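Local coordinates for protein sniffer CG10964-PA (Drosophila melanogaster, PDB 1SNY) that probably reduces carbonyl compounds with NADPH, as a Rossmann-fold carbonyl reductase of the short-chain dehydrogenase/reductase family, at residues A[69-72]-A[73-76]; A[129-132]-A[133-137]; A[138-141]-A[142-145]; A[191-194]-A[195-198]. All blocks are in the same frame, centred on the assembly; numbering follows the deposited sequence.

Contact 1 (A[69-72]-A[73-76])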
loop_
_atom_site.group_PDB
_atom_site.type_symbol
_atom_site.label_atom_id
_atom_site.label_comp_id
_atom_site.label_asym_id
_atom_site.label_seq_id
_atom_site.Cartn_x
_atom_site.Cartn_y
_atom_site.Cartn_z
ATOM N N LYS A 69 10.968 35.693 -5.513
ATOM C CA LYS A 69 11.525 37.032 -5.628
ATOM C C LYS A 69 10.439 38.095 -5.757
ATOM O O LYS A 69 10.720 39.288 -5.668
ATOM C CB LYS A 69 12.472 37.103 -6.829
ATOM C CG LYS A 69 13.721 36.246 -6.673
ATOM C CD LYS A 69 14.717 36.499 -7.789
ATOM C CE LYS A 69 16.036 35.795 -7.517
ATOM N NZ LYS A 69 17.047 36.080 -8.572
ATOM N N ASN A 70 9.200 37.661 -5.963
ATOM C CA ASN A 70 8.079 38.583 -6.098
ATOM C C ASN A 70 7.096 38.473 -4.938
ATOM O O ASN A 70 6.275 39.364 -4.721
ATOM C CB ASN A 70 7.345 38.331 -7.415
ATOM C CG ASN A 70 8.043 38.964 -8.598
ATOM O OD1 ASN A 70 9.250 38.805 -8.782
ATOM N ND2 ASN A 70 7.283 39.686 -9.415
ATOM N N HIS A 71 7.175 37.373 -4.199
ATOM C CA HIS A 71 6.292 37.162 -3.061
ATOM C C HIS A 71 7.114 36.700 -1.859
ATOM O O HIS A 71 7.601 35.567 -1.823
ATOM C CB HIS A 71 5.222 36.126 -3.410
ATOM C CG HIS A 71 4.416 36.476 -4.624
ATOM N ND1 HIS A 71 4.901 36.327 -5.906
ATOM C CD2 HIS A 71 3.162 36.973 -4.751
ATOM C CE1 HIS A 71 3.979 36.715 -6.771
ATOM N NE2 HIS A 71 2.915 37.111 -6.095
ATOM N N SER A 72 7.267 37.591 -0.882
ATOM C CA SER A 72 8.050 37.302 0.313
ATOM C C SER A 72 7.391 36.308 1.268
ATOM O O SER A 72 8.059 35.756 2.138
ATOM C CB SER A 72 8.373 38.604 1.057
ATOM O OG SER A 72 7.192 39.313 1.388
ATOM N N ASN A 73 6.089 36.083 1.119
ATOM C CA ASN A 73 5.413 35.124 1.987
ATOM C C ASN A 73 5.835 33.711 1.582
ATOM O O ASN A 73 5.597 32.742 2.301
ATOM C CB ASN A 73 3.889 35.289 1.909
ATOM C CG ASN A 73 3.346 35.140 0.501
ATOM O OD1 ASN A 73 3.917 35.657 -0.457
ATOM N ND2 ASN A 73 2.219 34.450 0.374
ATOM N N ILE A 74 6.482 33.610 0.426
ATOM C CA ILE A 74 6.968 32.330 -0.070
ATOM C C ILE A 74 8.333 32.039 0.547
ATOM O O ILE A 74 9.196 32.914 0.603
ATOM C CB ILE A 74 7.111 32.340 -1.616
ATOM C CG1 ILE A 74 5.731 32.472 -2.270
ATOM C CG2 ILE A 74 7.809 31.071 -2.086
ATOM C CD1 ILE A 74 5.761 32.477 -3.797
ATOM N N HIS A 75 8.516 30.812 1.025
ATOM C CA HIS A 75 9.780 30.389 1.626
ATOM C C HIS A 75 10.233 29.126 0.900
ATOM O O HIS A 75 9.533 28.111 0.917
ATOM C CB HIS A 75 9.592 30.067 3.111
ATOM C CG HIS A 75 9.147 31.235 3.937
ATOM N ND1 HIS A 75 10.021 32.182 4.422
ATOM C CD2 HIS A 75 7.916 31.607 4.361
ATOM C CE1 HIS A 75 9.350 33.087 5.112
ATOM N NE2 HIS A 75 8.070 32.762 5.090
ATOM N N ILE A 76 11.398 29.182 0.264
ATOM C CA ILE A 76 11.905 28.021 -0.451
ATOM C C ILE A 76 12.874 27.219 0.408
ATOM O O ILE A 76 13.864 27.747 0.908
ATOM C CB ILE A 76 12.613 28.432 -1.755
ATOM C CG1 ILE A 76 11.649 29.233 -2.632
ATOM C CG2 ILE A 76 13.100 27.187 -2.493
ATOM C CD1 ILE A 76 12.236 29.664 -3.966
#

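Contact 2 (A[129-132]-A[133-137])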
loop_
_atom_site.group_PDB
_atom_site.type_symbol
_atom_site.label_atom_id
_atom_site.label_comp_id
_atom_site.label_asym_id
_atom_site.label_seq_id
_atom_site.Cartn_x
_atom_site.Cartn_y
_atom_site.Cartn_z
ATOM N N ASP A 129 11.208 1.745 -4.862
ATOM C CA ASP A 129 11.434 3.183 -5.008
ATOM C C ASP A 129 10.135 3.991 -5.006
ATOM O O ASP A 129 10.063 5.079 -4.406
ATOM C CB ASP A 129 12.207 3.480 -6.297
ATOM C CG ASP A 129 13.660 3.044 -6.223
ATOM O OD1 ASP A 129 14.115 2.653 -5.126
ATOM O OD2 ASP A 129 14.341 3.099 -7.267
ATOM N N THR A 130 9.114 3.466 -5.678
ATOM C CA THR A 130 7.837 4.169 -5.745
ATOM C C THR A 130 7.200 4.151 -4.360
ATOM O O THR A 130 6.656 5.152 -3.902
ATOM C CB THR A 130 6.896 3.525 -6.774
ATOM O OG1 THR A 130 7.489 3.624 -8.075
ATOM C CG2 THR A 130 5.545 4.241 -6.794
ATOM N N LEU A 131 7.278 3.009 -3.692
ATOM C CA LEU A 131 6.728 2.903 -2.352
ATOM C C LEU A 131 7.460 3.836 -1.378
ATOM O O LEU A 131 6.852 4.406 -0.476
ATOM C CB LEU A 131 6.799 1.451 -1.881
ATOM C CG LEU A 131 5.753 0.531 -2.524
ATOM C CD1 LEU A 131 6.145 -0.924 -2.333
ATOM C CD2 LEU A 131 4.376 0.804 -1.907
ATOM N N GLN A 132 8.768 4.007 -1.551
ATOM C CA GLN A 132 9.499 4.892 -0.643
ATOM C C GLN A 132 9.110 6.367 -0.787
ATOM O O GLN A 132 8.889 7.055 0.205
ATOM C CB GLN A 132 11.015 4.742 -0.856
ATOM C CG GLN A 132 11.818 5.648 0.039
ATOM C CD GLN A 132 13.298 5.510 -0.198
ATOM O OE1 GLN A 132 13.775 5.740 -1.307
ATOM N NE2 GLN A 132 14.033 5.127 0.840
ATOM N N THR A 133 9.011 6.850 -2.019
ATOM C CA THR A 133 8.671 8.249 -2.265
ATOM C C THR A 133 7.186 8.588 -2.099
ATOM O O THR A 133 6.842 9.634 -1.543
ATOM C CB THR A 133 9.094 8.681 -3.690
ATOM O OG1 THR A 133 10.525 8.672 -3.792
ATOM C CG2 THR A 133 8.570 10.080 -4.001
ATOM N N ASN A 134 6.312 7.705 -2.571
ATOM C CA ASN A 134 4.874 7.965 -2.489
ATOM C C ASN A 134 4.214 7.545 -1.181
ATOM O O ASN A 134 3.125 8.023 -0.845
ATOM C CB ASN A 134 4.150 7.265 -3.648
ATOM C CG ASN A 134 4.454 7.900 -4.990
ATOM O OD1 ASN A 134 5.338 8.747 -5.103
ATOM N ND2 ASN A 134 3.725 7.485 -6.023
ATOM N N THR A 135 4.863 6.667 -0.429
ATOM C CA THR A 135 4.249 6.177 0.806
ATOM C C THR A 135 5.037 6.484 2.073
ATOM O O THR A 135 4.537 7.137 2.999
ATOM C CB THR A 135 4.033 4.651 0.720
ATOM O OG1 THR A 135 3.372 4.329 -0.511
ATOM C CG2 THR A 135 3.201 4.150 1.911
ATOM N N VAL A 136 6.281 6.018 2.110
ATOM C CA VAL A 136 7.122 6.222 3.281
ATOM C C VAL A 136 7.412 7.693 3.565
ATOM O O VAL A 136 7.325 8.127 4.712
ATOM C CB VAL A 136 8.441 5.436 3.132
ATOM C CG1 VAL A 136 9.316 5.647 4.366
ATOM C CG2 VAL A 136 8.136 3.955 2.967
ATOM N N VAL A 137 7.743 8.465 2.531
ATOM C CA VAL A 137 8.033 9.884 2.719
ATOM C C VAL A 137 6.867 10.636 3.369
ATOM O O VAL A 137 7.035 11.311 4.379
ATOM C CB VAL A 137 8.417 10.561 1.379
ATOM C CG1 VAL A 137 8.387 12.080 1.531
ATOM C CG2 VAL A 137 9.828 10.116 0.957
HETATM O O HOH W 1 12.171 6.767 -3.811
#

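Contact 3 (A[138-141]-A[142-145])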
loop_
_atom_site.group_PDB
_atom_site.type_symbol
_atom_site.label_atom_id
_atom_site.label_comp_id
_atom_site.label_asym_id
_atom_site.label_seq_id
_atom_site.Cartn_x
_atom_site.Cartn_y
_atom_site.Cartn_z
ATOM N N PRO A 138 5.659 10.523 2.799
ATOM C CA PRO A 138 4.539 11.239 3.421
ATOM C C PRO A 138 4.337 10.867 4.895
ATOM O O PRO A 138 3.989 11.716 5.708
ATOM C CB PRO A 138 3.351 10.828 2.554
ATOM C CG PRO A 138 3.970 10.634 1.208
ATOM C CD PRO A 138 5.251 9.887 1.536
ATOM N N ILE A 139 4.540 9.595 5.232
ATOM C CA ILE A 139 4.365 9.145 6.616
ATOM C C ILE A 139 5.450 9.750 7.505
ATOM O O ILE A 139 5.177 10.245 8.594
ATOM C CB ILE A 139 4.443 7.594 6.736
ATOM C CG1 ILE A 139 3.255 6.945 6.012
ATOM C CG2 ILE A 139 4.487 7.182 8.206
ATOM C CD1 ILE A 139 3.307 5.419 5.987
HETATM N N MSE A 140 6.685 9.703 7.030
HETATM C CA MSE A 140 7.787 10.243 7.810
HETATM C C MSE A 140 7.760 11.760 7.929
HETATM O O MSE A 140 8.142 12.298 8.967
HETATM C CB MSE A 140 9.124 9.768 7.241
HETATM C CG MSE A 140 9.320 8.253 7.325
HETATM SE SE MSE A 140 9.157 7.483 9.092
HETATM C CE MSE A 140 10.912 7.986 9.819
ATOM N N LEU A 141 7.302 12.457 6.893
ATOM C CA LEU A 141 7.224 13.910 6.975
ATOM C C LEU A 141 6.090 14.275 7.930
ATOM O O LEU A 141 6.194 15.234 8.692
ATOM C CB LEU A 141 6.977 14.537 5.595
ATOM C CG LEU A 141 7.060 16.070 5.565
ATOM C CD1 LEU A 141 8.353 16.534 6.239
ATOM C CD2 LEU A 141 7.013 16.572 4.133
ATOM N N ALA A 142 5.002 13.505 7.886
ATOM C CA ALA A 142 3.876 13.763 8.775
ATOM C C ALA A 142 4.400 13.649 10.199
ATOM O O ALA A 142 4.141 14.508 11.039
ATOM C CB ALA A 142 2.759 12.740 8.535
ATOM N N LYS A 143 5.161 12.585 10.448
ATOM C CA LYS A 143 5.746 12.333 11.763
ATOM C C LYS A 143 6.561 13.528 12.250
ATOM O O LYS A 143 6.377 14.007 13.378
ATOM C CB LYS A 143 6.648 11.087 11.713
ATOM C CG LYS A 143 7.449 10.845 12.999
ATOM C CD LYS A 143 8.474 9.719 12.841
ATOM C CE LYS A 143 9.298 9.557 14.114
ATOM N NZ LYS A 143 10.291 8.450 14.024
ATOM N N ALA A 144 7.453 14.009 11.392
ATOM C CA ALA A 144 8.321 15.131 11.731
ATOM C C ALA A 144 7.566 16.428 11.995
ATOM O O ALA A 144 7.914 17.181 12.898
ATOM C CB ALA A 144 9.342 15.347 10.620
ATOM N N CYS A 145 6.527 16.683 11.211
ATOM C CA CYS A 145 5.738 17.898 11.358
ATOM C C CYS A 145 4.722 17.849 12.485
ATOM O O CYS A 145 4.121 18.870 12.815
ATOM C CB CYS A 145 4.996 18.201 10.053
ATOM S SG CYS A 145 6.048 18.629 8.658
#

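Contact 4 (A[191-194]-A[195-198]). With NAP (NADP nicotinamide-adenine-dinucleotide phosphate), chain B.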
loop_
_atom_site.group_PDB
_atom_site.type_symbol
_atom_site.label_atom_id
_atom_site.label_comp_id
_atom_site.label_asym_id
_atom_site.label_seq_id
_atom_site.Cartn_x
_atom_site.Cartn_y
_atom_site.Cartn_z
ATOM N N THR A 191 -0.084 0.425 -5.782
ATOM C CA THR A 191 0.187 -0.026 -4.430
ATOM C C THR A 191 0.608 1.116 -3.517
ATOM O O THR A 191 0.231 1.152 -2.342
ATOM C CB THR A 191 1.282 -1.126 -4.384
ATOM O OG1 THR A 191 2.486 -0.639 -4.990
ATOM C CG2 THR A 191 0.809 -2.375 -5.106
ATOM N N SER A 192 1.404 2.050 -4.040
ATOM C CA SER A 192 1.866 3.158 -3.224
ATOM C C SER A 192 0.777 4.134 -2.843
ATOM O O SER A 192 0.797 4.682 -1.751
ATOM C CB SER A 192 3.004 3.932 -3.924
ATOM O OG SER A 192 2.532 4.720 -5.016
ATOM N N LYS A 193 -0.175 4.361 -3.742
ATOM C CA LYS A 193 -1.257 5.297 -3.440
ATOM C C LYS A 193 -2.318 4.635 -2.560
ATOM O O LYS A 193 -2.912 5.297 -1.717
ATOM C CB LYS A 193 -1.861 5.848 -4.743
ATOM C CG LYS A 193 -0.907 6.735 -5.544
ATOM C CD LYS A 193 -0.429 7.953 -4.738
ATOM C CE LYS A 193 0.119 9.039 -5.664
ATOM N NZ LYS A 193 0.515 10.272 -4.924
ATOM N N SER A 194 -2.567 3.337 -2.745
ATOM C CA SER A 194 -3.521 2.659 -1.869
ATOM C C SER A 194 -2.881 2.594 -0.491
ATOM O O SER A 194 -3.562 2.672 0.524
ATOM C CB SER A 194 -3.855 1.234 -2.361
ATOM O OG SER A 194 -4.589 1.285 -3.562
ATOM N N ALA A 195 -1.555 2.453 -0.446
ATOM C CA ALA A 195 -0.868 2.418 0.836
ATOM C C ALA A 195 -0.942 3.794 1.504
ATOM O O ALA A 195 -1.110 3.888 2.717
ATOM C CB ALA A 195 0.611 2.000 0.643
ATOM N N LEU A 196 -0.788 4.857 0.716
ATOM C CA LEU A 196 -0.865 6.220 1.244
ATOM C C LEU A 196 -2.255 6.423 1.839
ATOM O O LEU A 196 -2.403 7.012 2.899
ATOM C CB LEU A 196 -0.637 7.242 0.129
ATOM C CG LEU A 196 -0.705 8.723 0.509
ATOM C CD1 LEU A 196 0.387 9.047 1.526
ATOM C CD2 LEU A 196 -0.574 9.574 -0.747
ATOM N N ASN A 197 -3.275 5.919 1.150
ATOM C CA ASN A 197 -4.642 6.053 1.655
ATOM C C ASN A 197 -4.817 5.391 3.019
ATOM O O ASN A 197 -5.448 5.962 3.911
ATOM C CB ASN A 197 -5.642 5.457 0.666
ATOM C CG ASN A 197 -5.862 6.349 -0.546
ATOM O OD1 ASN A 197 -5.451 7.514 -0.560
ATOM N ND2 ASN A 197 -6.519 5.808 -1.568
ATOM N N ALA A 198 -4.279 4.187 3.184
ATOM C CA ALA A 198 -4.377 3.484 4.459
ATOM C C ALA A 198 -3.670 4.311 5.544
ATOM O O ALA A 198 -4.086 4.336 6.701
ATOM C CB ALA A 198 -3.751 2.073 4.338
HETATM P PA NAP B . 5.105 15.873 -11.546
HETATM O O1A NAP B . 5.940 14.811 -11.944
HETATM O O2A NAP B . 4.758 17.084 -12.387
HETATM O O5B NAP B . 5.637 16.487 -10.168
HETATM C C5B NAP B . 6.109 15.595 -9.124
HETATM C C4B NAP B . 6.738 16.613 -8.121
HETATM O O4B NAP B . 7.258 15.801 -6.969
HETATM C C3B NAP B . 8.008 17.360 -8.639
HETATM O O3B NAP B . 7.978 18.675 -8.062
HETATM C C2B NAP B . 9.140 16.487 -8.138
HETATM O O2B NAP B . 10.422 17.094 -8.052
HETATM C C1B NAP B . 8.626 16.047 -6.749
HETATM N N9A NAP B . 9.384 14.888 -6.309
HETATM C C8A NAP B . 9.488 13.602 -6.802
HETATM N N7A NAP B . 10.313 12.823 -6.111
HETATM C C5A NAP B . 10.772 13.661 -5.105
HETATM C C6A NAP B . 11.678 13.408 -4.060
HETATM N N6A NAP B . 12.328 12.245 -3.800
HETATM N N1A NAP B . 11.949 14.473 -3.180
HETATM C C2A NAP B . 11.339 15.728 -3.347
HETATM N N3A NAP B . 10.445 16.003 -4.372
HETATM C C4A NAP B . 10.194 14.938 -5.224
HETATM O O3 NAP B . 3.704 15.285 -11.115
HETATM P PN NAP B . 2.357 15.942 -10.628
HETATM O O1N NAP B . 1.273 15.658 -11.583
HETATM O O2N NAP B . 2.659 17.375 -10.366
HETATM O O5D NAP B . 2.053 15.124 -9.306
HETATM C C5D NAP B . 1.692 15.830 -8.070
HETATM C C4D NAP B . 1.037 14.832 -7.132
HETATM O O4D NAP B . -0.300 14.523 -7.603
HETATM C C3D NAP B . 1.751 13.448 -7.001
HETATM O O3D NAP B . 1.742 12.994 -5.627
HETATM C C2D NAP B . 0.943 12.567 -7.942
HETATM O O2D NAP B . 1.064 11.189 -7.667
HETATM C C1D NAP B . -0.435 13.069 -7.737
HETATM N N1N NAP B . -1.393 12.911 -8.853
HETATM C C2N NAP B . -1.250 13.493 -10.154
HETATM C C3N NAP B . -2.262 13.236 -11.093
HETATM C C7N NAP B . -2.161 13.836 -12.501
HETATM O O7N NAP B . -3.071 13.576 -13.266
HETATM N N7N NAP B . -1.149 14.585 -12.848
HETATM C C4N NAP B . -3.424 12.403 -10.760
HETATM C C5N NAP B . -3.508 11.856 -9.456
HETATM C C6N NAP B . -2.500 12.099 -8.489
HETATM P P2B NAP B . 11.517 17.058 -9.276
HETATM O O1X NAP B . 11.077 18.150 -10.256
HETATM O O2X NAP B . 12.775 17.381 -8.540
HETATM O O3X NAP B . 11.450 15.675 -9.907
#

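Contact 1 (A[69-72]-A[73-76])
The imidazole of H75 has the backbone oxygen of S72 over one face, 4.1 Å above the ring plane and displaced toward the rim. The same ring stacks with F52, and its NE2 is hydrogen-bonded to H50 ND1 on the adjacent strand. The second imidazole, that of H71, is held through ND1 by L67 O, near the end of helix 62-70. From H71 to I74 the chain makes a type I beta turn, which closes the beta-alpha-beta unit of the Rossmann fold by leading helix 62-70 into strand 74-78. N73 suits the turn because its short side chain can fold back over H71 while ND2 donates to P48 O. With CG lodged between the backbone N and the carbonyl carbon (chi1 57°), OD1 merely touches H71 CB, at 3.3 Å. I74 is the buried, apolar member: its CD1 lies 3.7 Å from H71 CB, and its side chain packs on V38 and L42 of helix 32-42 and on L67 and A68 of helix 62-70. Trimming I74 to an alanine would probably open a gap between these two helices and leave H71 CB without its apolar neighbour. The turn itself is closed by one backbone hydrogen bond, from I74 N to H71 O, at 3.2 Å and with an N-H...O angle of 153°.

Contact 2 (A[129-132]-A[133-137])
L131 and T135 meet where helix 124-155 widens into a pi-type turn, and the backbone bonds show the change. T133 N to D129 O and N134 N to T130 O follow the alpha-helical spacing. L131 O then takes V136 N, five residues on, at 3.1 Å, besides a weak bond from T135 N whose N-H...O angle is only 134°. Q132 O is likewise reached by V137 N, at 3.0 Å.

A water provides the second kind of link. It donates to D129 O at 2.8 Å and to Q132 OE1 at 3.1 Å, and accepts from the hydroxyl of T133. Q132 can take part because its long, extended chain (CG anti to the backbone N, chi1 179°) carries the amide out to the water.

Side-chain packing is lighter. L131 and T135 run side by side, CD2 being 3.9 Å from OG1, whereas T130 CG2 comes obliquely to within 3.8 Å of N134 ND2. The polar ends look elsewhere: N134 ND2 bonds to I112 O and S192 OG, and T135 OG1 to S192 O. T133 touches the NADP, while L131 and V136 pack on V136 and L128 of the second subunit.

The chemistry implies two outward links from one stretch of helix. N134 and T135, short and polar, send donors to S192 of helix 187-207, while L131 and V136 give hydrocarbon to the dimer contact.

Contact 3 (A[138-141]-A[142-145])
L141 and C145 lie one turn apart on the long helix 124-155 of this Rossmann-fold subunit, just beyond a kink at P138, whose nitrogen makes no bond to the preceding turn. Proline fits there because it has no N-H to leave unused.

Past the kink the backbone bonding is regular alpha helix. A142 N binds P138 O at 3.0 Å, and the three amides that follow repeat the pattern as far as C145 N on L141 O, at 2.9 Å. P138 O also receives a weak bond from N108 ND2.

Apolar contact comes next. With CG anti to the backbone N (chi1 -173°), L141 brings CD1 to 3.9 Å from C145 SG, and its branched end fills the space toward L106 and toward Y87 and L90 of helix 87-98. A142, small enough for a close helix-strand approach, also rests on L106. The side chain of M140, a selenomethionine, meets K143 lightly, CE being 4.3 Å from CD.

The polar contact reaches across the dimer: K143 runs its extended chain outward and donates from NZ to V122 O of the second subunit. On the outside of the turn, A142 CB sits 3.2 Å from P138 O.

Contact 4 (A[191-194]-A[195-198])
K193 and L196 lie along the same flank of helix 187-207, the lysine CD 4.3 Å from the leucine CD2, so that aliphatic carbon lines the shaft of a polar side chain. K193 bends at chi2 (-59°) and is extended thereafter, which takes the amine away from the helix to the nicotinamide ribose of NADP. There NZ donates to O3D at 3.1 Å and, more weakly, to O2D at 2.9 Å. A third bond, to M171 O, fixes the amine from the protein side. A lysine suits this place because its long chain can carry one amine to several oxygens at once. Y189, one turn earlier, also bonds the NADP, and the pair forms the YxxxK motif of the family.

N197 turns its amide back against the helix, with CG 3.3 Å from K193 O, while OD1 is bound by S172 OG and S216 OG. On another flank the residues are small: A195 CB lies 3.1 Å from T191 O, and S194 ties its hydroxyl to G176 O. Backbone bonds four residues apart, such as N197 N to K193 O at 3.0 Å, hold the turns of the helix from which these side chains leave.

The small flank packs on its counterpart in the second subunit, A195 on T191 and A198 on S194. Within the chain, A195 also meets T135 and L196 leans on P138 of helix 124-155, and N197 and K193 face the ends of strands 213-217 and 167-171.

In the fold
Contacts 2 and 3 are successive parts of helix 124-155, joined where T133 O meets P138 CD at 3.5 Å. Contact 4, on helix 187-207, lies against both: T135 CG2 is 3.6 Å from A195 CB, and P138 CB is 3.6 Å from L196 CD1. All three touch the second subunit, consistent with the four-helix dimer interface familiar in this family. Only contacts 2 and 4 reach the NADP directly, through T133 and K193. Contact 1 stands apart at the edge strand of the sheet, its centre about 24 Å from that of contact 3 and 32 Å from that of contact 4, with the I74 side chain about 14 Å from the cofactor.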